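Local structure of pentacotripeptide-repeat region of PRORP domain-containing protein (Brachypodium distachyon, 4ME2) at residues A136-D140 and R183-A187. The protein probably binds RNA sequence-specifically, as a helical-repeat protein of the pentatricopeptide repeat type connected with group II intron RNA in chloroplasts. Residues are numbered along the deposited sequence; the frame is centred on the assembly and turned at random.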
loop_
_atom_site.group_PDB
_atom_site.type_symbol
_atom_site.label_atom_id
_atom_site.label_comp_id
_atom_site.label_asym_id
_atom_site.label_seq_id
_atom_site.Cartn_x
_atom_site.Cartn_y
_atom_site.Cartn_z
ATOM N N ALA A 136 4.616 -1.653 11.050
ATOM C CA ALA A 136 3.449 -0.771 11.096
ATOM C C ALA A 136 3.782 0.600 10.514
ATOM O O ALA A 136 3.023 1.162 9.718
ATOM C CB ALA A 136 2.941 -0.643 12.525
ATOM N N ALA A 137 4.935 1.131 10.913
ATOM C CA ALA A 137 5.406 2.416 10.422
ATOM C C ALA A 137 5.642 2.363 8.922
ATOM O O ALA A 137 5.317 3.316 8.209
ATOM C CB ALA A 137 6.691 2.813 11.134
ATOM N N ALA A 138 6.213 1.256 8.453
ATOM C CA ALA A 138 6.495 1.098 7.027
ATOM C C ALA A 138 5.202 0.983 6.215
ATOM O O ALA A 138 5.125 1.493 5.095
ATOM C CB ALA A 138 7.410 -0.095 6.781
ATOM N N VAL A 139 4.196 0.314 6.777
ATOM C CA VAL A 139 2.894 0.213 6.107
ATOM C C VAL A 139 2.217 1.587 6.044
ATOM O O VAL A 139 1.670 1.965 5.007
ATOM C CB VAL A 139 1.960 -0.820 6.774
ATOM C CG1 VAL A 139 0.535 -0.668 6.261
ATOM C CG2 VAL A 139 2.453 -2.234 6.515
ATOM N N ASP A 140 2.245 2.342 7.142
ATOM C CA ASP A 140 1.643 3.679 7.131
ATOM C C ASP A 140 2.304 4.563 6.079
ATOM O O ASP A 140 1.625 5.334 5.390
ATOM C CB ASP A 140 1.751 4.360 8.499
ATOM C CG ASP A 140 0.930 3.677 9.570
ATOM O OD1 ASP A 140 0.129 2.767 9.266
ATOM O OD2 ASP A 140 1.108 4.064 10.745
ATOM N N ARG A 183 -4.133 -0.953 11.175
ATOM C CA ARG A 183 -3.596 0.334 10.741
ATOM C C ARG A 183 -4.737 1.299 10.445
ATOM O O ARG A 183 -5.061 1.590 9.285
ATOM C CB ARG A 183 -2.643 0.169 9.547
ATOM C CG ARG A 183 -1.507 -0.838 9.749
ATOM C CD ARG A 183 -0.792 -0.718 11.091
ATOM N NE ARG A 183 -0.375 0.649 11.401
ATOM C CZ ARG A 183 -0.243 1.126 12.638
ATOM N NH1 ARG A 183 -0.494 0.349 13.689
ATOM N NH2 ARG A 183 0.137 2.383 12.829
ATOM N N ALA A 184 -5.334 1.797 11.522
ATOM C CA ALA A 184 -6.574 2.563 11.462
ATOM C C ALA A 184 -6.421 3.910 10.777
ATOM O O ALA A 184 -7.223 4.265 9.912
ATOM C CB ALA A 184 -7.141 2.745 12.858
ATOM N N ARG A 185 -5.401 4.662 11.173
ATOM C CA ARG A 185 -5.157 5.967 10.576
ATOM C C ARG A 185 -4.897 5.849 9.072
ATOM O O ARG A 185 -5.427 6.640 8.284
ATOM C CB ARG A 185 -3.986 6.665 11.283
ATOM C CG ARG A 185 -3.643 8.045 10.735
ATOM C CD ARG A 185 -4.829 8.996 10.776
ATOM N NE ARG A 185 -5.345 9.191 12.130
ATOM C CZ ARG A 185 -6.513 9.754 12.419
ATOM N NH1 ARG A 185 -7.306 10.190 11.449
ATOM N NH2 ARG A 185 -6.889 9.878 13.687
ATOM N N ALA A 186 -4.080 4.868 8.689
ATOM C CA ALA A 186 -3.800 4.589 7.277
ATOM C C ALA A 186 -5.086 4.284 6.501
ATOM O O ALA A 186 -5.299 4.823 5.411
ATOM C CB ALA A 186 -2.791 3.454 7.131
ATOM N N ALA A 187 -5.947 3.438 7.067
ATOM C CA ALA A 187 -7.223 3.117 6.422
ATOM C C ALA A 187 -8.077 4.383 6.261
ATOM O O ALA A 187 -8.628 4.659 5.183
ATOM C CB ALA A 187 -7.972 2.046 7.214
HETATM O O HOH W 1 -2.391 3.377 10.540
#
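Arg183 reaches Asp140 by folding its chain: chi1 of -53° sets CG anti to the carbonyl carbon, and further bends at chi2 and chi3 turn the NE/NH2 edge of the guanidinium toward the carboxylate of Asp140. Asp140 meets it with CG beside its own backbone N, anti to its carbonyl carbon. The grip is side-on and two-pronged, one nitrogen to each oxygen. Arg183 NE gives a nearly straight bond to Asp140 OD1 (3.0 Å), and Arg183 NH2 one to the syn lone pair of Asp140 OD2 (2.8 Å). Both oxygens lie close to the guanidinium plane, although the two planes are 27° apart, and NE lies 25° out of the carboxylate plane at OD1. Opposite charges and a paired hydrogen bond thus fix the rotation of both groups. Over one guanidinium face sits Ala136 CB, 3.6 Å from Arg183 CZ; one turn before Asp140, a methyl is small enough to let the flat group lie close to the helix. Nearer the backbone, Arg183 CG rests against Val139 CG1 at 4.0 Å, apolar against apolar, while Val139 also packs on Leu178 of helix 168-180. A water links Asp140 OD1 (2.9 Å) to the backbone N of Ala186, giving this amide in the first turn of helix 184-197 an acceptor; the short Ala186 side chain lets the helices come near, its CB 3.7 Å from Asp140 OD1. Were Arg183 replaced by an alanine, Asp140 would probably lose its cationic mate and be freer to turn, and the methyl of Ala136 would lose the guanidinium lying against it. Arg183 occupies the N-cap position of helix 184-197, and the ion pair ties the start of that helix to helix 133-151, a link between helices of the helix-turn-helix array that characterises pentatricopeptide repeat proteins.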